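Local coordinates for diguanylate cyclase TpbB (Pseudomonas aeruginosa, PDB 4IOB), which catalyses the condensation of two GTP molecules into the second messenger cyclic di-GMP through its GGDEF domain, the part in this chain, at residues 94-99 and 153-158. Sequence-based numbering, arbitrary orientation.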
ATOM      1  N   ARG A  94      12.094   1.158   3.615  1.00 37.67           N
ATOM      2  CA  ARG A  94      12.619  -0.197   3.718  1.00 38.86           C
ATOM      3  C   ARG A  94      11.506  -1.223   3.533  1.00 39.61           C
ATOM      4  O   ARG A  94      11.658  -2.197   2.794  1.00 40.18           O
ATOM      5  CB  ARG A  94      13.291  -0.397   5.079  1.00 39.14           C
ATOM      6  CG  ARG A  94      13.991  -1.736   5.249  1.00 40.20           C
ATOM      7  CD  ARG A  94      15.394  -1.709   4.664  1.00 40.59           C
ATOM      8  N   ILE A  95      10.387  -0.997   4.214  1.00 38.67           N
ATOM      9  CA  ILE A  95       9.239  -1.893   4.127  1.00 38.47           C
ATOM     10  C   ILE A  95       8.648  -1.889   2.721  1.00 39.36           C
ATOM     11  O   ILE A  95       8.246  -2.931   2.204  1.00 39.45           O
ATOM     12  CB  ILE A  95       8.148  -1.512   5.143  1.00 37.60           C
ATOM     13  CG1 ILE A  95       8.681  -1.648   6.572  1.00 37.97           C
ATOM     14  CG2 ILE A  95       6.912  -2.377   4.949  1.00 37.09           C
ATOM     15  CD1 ILE A  95       7.664  -1.311   7.639  1.00 38.62           C
ATOM     16  N   ALA A  96       8.601  -0.710   2.107  1.00 39.18           N
ATOM     17  CA  ALA A  96       8.102  -0.576   0.745  1.00 39.92           C
ATOM     18  C   ALA A  96       8.978  -1.356  -0.229  1.00 40.74           C
ATOM     19  O   ALA A  96       8.474  -2.059  -1.106  1.00 41.11           O
ATOM     20  CB  ALA A  96       8.036   0.889   0.345  1.00 40.67           C
ATOM     21  N   ASP A  97      10.292  -1.227  -0.071  1.00 40.51           N
ATOM     22  CA  ASP A  97      11.235  -1.975  -0.892  1.00 39.79           C
ATOM     23  C   ASP A  97      10.942  -3.468  -0.803  1.00 39.41           C
ATOM     24  O   ASP A  97      10.953  -4.176  -1.809  1.00 39.28           O
ATOM     25  CB  ASP A  97      12.673  -1.702  -0.446  1.00 40.06           C
ATOM     26  CG  ASP A  97      13.102  -0.272  -0.703  1.00 40.87           C
ATOM     27  OD1 ASP A  97      12.341   0.474  -1.355  1.00 41.01           O
ATOM     28  OD2 ASP A  97      14.205   0.106  -0.254  1.00 40.93           O
ATOM     29  N   ASN A  98      10.678  -3.936   0.412  1.00 39.15           N
ATOM     30  CA  ASN A  98      10.385  -5.345   0.648  1.00 37.89           C
ATOM     31  C   ASN A  98       9.077  -5.780  -0.005  1.00 36.62           C
ATOM     32  O   ASN A  98       8.985  -6.875  -0.561  1.00 36.39           O
ATOM     33  CB  ASN A  98      10.348  -5.638   2.149  1.00 38.52           C
ATOM     34  CG  ASN A  98      11.655  -5.304   2.840  1.00 38.89           C
ATOM     35  OD1 ASN A  98      12.657  -5.005   2.190  1.00 39.67           O
ATOM     36  ND2 ASN A  98      11.651  -5.352   4.168  1.00 39.29           N
ATOM     37  N   ILE A  99       8.069  -4.918   0.067  1.00 34.92           N
ATOM     38  CA  ILE A  99       6.772  -5.207  -0.531  1.00 33.72           C
ATOM     39  C   ILE A  99       6.886  -5.345  -2.046  1.00 35.43           C
ATOM     40  O   ILE A  99       6.298  -6.247  -2.643  1.00 36.55           O
ATOM     41  CB  ILE A  99       5.739  -4.114  -0.199  1.00 32.27           C
ATOM     42  CG1 ILE A  99       5.463  -4.080   1.305  1.00 31.37           C
ATOM     43  CG2 ILE A  99       4.450  -4.348  -0.971  1.00 32.99           C
ATOM     44  CD1 ILE A  99       4.415  -3.068   1.711  1.00 30.10           C
ATOM     45  N   GLY A 153       5.970  -0.091 -10.505  1.00 57.45           N
ATOM     46  CA  GLY A 153       6.734  -1.060  -9.732  1.00 54.02           C
ATOM     47  C   GLY A 153       7.744  -0.321  -8.879  1.00 52.97           C
ATOM     48  O   GLY A 153       8.765  -0.879  -8.477  1.00 53.49           O
ATOM     49  N   SER A 154       7.452   0.948  -8.610  1.00 50.62           N
ATOM     50  CA  SER A 154       8.338   1.794  -7.826  1.00 48.65           C
ATOM     51  C   SER A 154       7.606   2.411  -6.641  1.00 47.52           C
ATOM     52  O   SER A 154       6.378   2.503  -6.633  1.00 47.02           O
ATOM     53  CB  SER A 154       8.926   2.902  -8.702  1.00 50.24           C
ATOM     54  OG  SER A 154       7.911   3.773  -9.173  1.00 47.98           O
ATOM     55  N   ARG A 155       8.373   2.828  -5.642  1.00 47.38           N
ATOM     56  CA  ARG A 155       7.832   3.533  -4.490  1.00 46.78           C
ATOM     57  C   ARG A 155       8.209   5.004  -4.593  1.00 45.99           C
ATOM     58  O   ARG A 155       9.226   5.350  -5.196  1.00 45.79           O
ATOM     59  CB  ARG A 155       8.393   2.943  -3.201  1.00 45.37           C
ATOM     60  CG  ARG A 155       9.868   2.604  -3.301  1.00 45.30           C
ATOM     61  CD  ARG A 155      10.583   2.809  -1.980  1.00 45.38           C
ATOM     62  NE  ARG A 155      12.027   2.878  -2.174  1.00 44.62           N
ATOM     63  CZ  ARG A 155      12.649   3.900  -2.753  1.00 43.86           C
ATOM     64  NH1 ARG A 155      11.953   4.936  -3.199  1.00 41.37           N
ATOM     65  NH2 ARG A 155      13.968   3.883  -2.890  1.00 44.61           N
ATOM     66  N   ARG A 156       7.395   5.870  -4.000  1.00 46.15           N
ATOM     67  CA  ARG A 156       7.596   7.307  -4.131  1.00 49.24           C
ATOM     68  C   ARG A 156       7.163   8.058  -2.877  1.00 48.16           C
ATOM     69  O   ARG A 156       6.036   7.900  -2.406  1.00 50.16           O
ATOM     70  CB  ARG A 156       6.835   7.827  -5.353  1.00 50.93           C
ATOM     71  CG  ARG A 156       6.567   9.324  -5.359  1.00 52.68           C
ATOM     72  CD  ARG A 156       7.769  10.121  -5.838  1.00 54.51           C
ATOM     73  NE  ARG A 156       7.369  11.439  -6.322  1.00 58.20           N
ATOM     74  CZ  ARG A 156       6.998  12.444  -5.534  1.00 61.63           C
ATOM     75  NH1 ARG A 156       6.975  12.282  -4.218  1.00 64.23           N
ATOM     76  NH2 ARG A 156       6.648  13.609  -6.061  1.00 61.49           N
ATOM     77  N   LEU A 157       8.065   8.871  -2.339  1.00 48.13           N
ATOM     78  CA  LEU A 157       7.754   9.691  -1.175  1.00 49.05           C
ATOM     79  C   LEU A 157       7.157  11.023  -1.595  1.00 51.13           C
ATOM     80  O   LEU A 157       7.741  11.756  -2.395  1.00 52.25           O
ATOM     81  CB  LEU A 157       9.002   9.925  -0.324  1.00 48.35           C
ATOM     82  CG  LEU A 157       9.375   8.812   0.654  1.00 48.70           C
ATOM     83  CD1 LEU A 157      10.717   9.108   1.306  1.00 48.25           C
ATOM     84  CD2 LEU A 157       8.291   8.638   1.708  1.00 47.06           C
ATOM     85  N   ALA A 158       5.989  11.334  -1.048  1.00 51.78           N
ATOM     86  CA  ALA A 158       5.317  12.580  -1.361  1.00 53.82           C
ATOM     87  C   ALA A 158       6.228  13.780  -1.132  1.00 57.09           C
ATOM     88  O   ALA A 158       7.145  13.742  -0.311  1.00 56.06           O
ATOM     89  CB  ALA A 158       4.046  12.717  -0.535  1.00 51.70           C
TER
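Arg155 reaches from the edge strand 155-157 to Ala96 and Asp97 on helix 89-102, and it makes every contact between residues 153-158 and 94-99. Just before it, Ser154 is tied down by a hydrogen bond from OG to Ala151 O and by backbone pairing with Ile121 of the neighbouring strand 119-126. Arg155 CA and Ala96 CA, 6.7 Å apart, are the nearest CA pair between the two segments, and the CB bond of Arg155 points toward the helix. CG sits between the backbone N and the carbonyl carbon (chi1 41°), and a bend at chi2 carries the methylenes past the Ala96 methyl and brings NE to Asp97. The methyl meets Arg155 CD at 3.9 Å and Arg155 CB at 4.1 Å. It also touches Ile121 and Ile123, while Arg155 touches Leu93 and Ile100 of the same helix, so the arginine joins the apolar packing between helix and sheet. Beyond CD the contact turns polar. Arg155 NE donates to Asp97 OD1 at 2.6 Å in a salt bridge, with a bent N-H...O angle of 138°. The oxygen lies close to the guanidinium plane and accepts through its syn lone pair, while carboxylate and guanidinium are turned 33° against each other. Arg155 NH2 stays 4.1 Å from Asp97 OD1 and 4.6 Å from Asp97 OD2, so the pairing is single-pronged rather than bidentate. Further along, Arg156 faces the other way, packing on Ala143, Ile146 and Ala147 of helix 133-150, whereas Leu157 returns to the Arg155 side and touches Leu93 and Ile123. The alternation matches a strand with helix 89-102 on one face and helix 133-150 on the other, the layered helix-sheet-helix packing of the GGDEF domain, which resembles adenylyl cyclase catalytic domains.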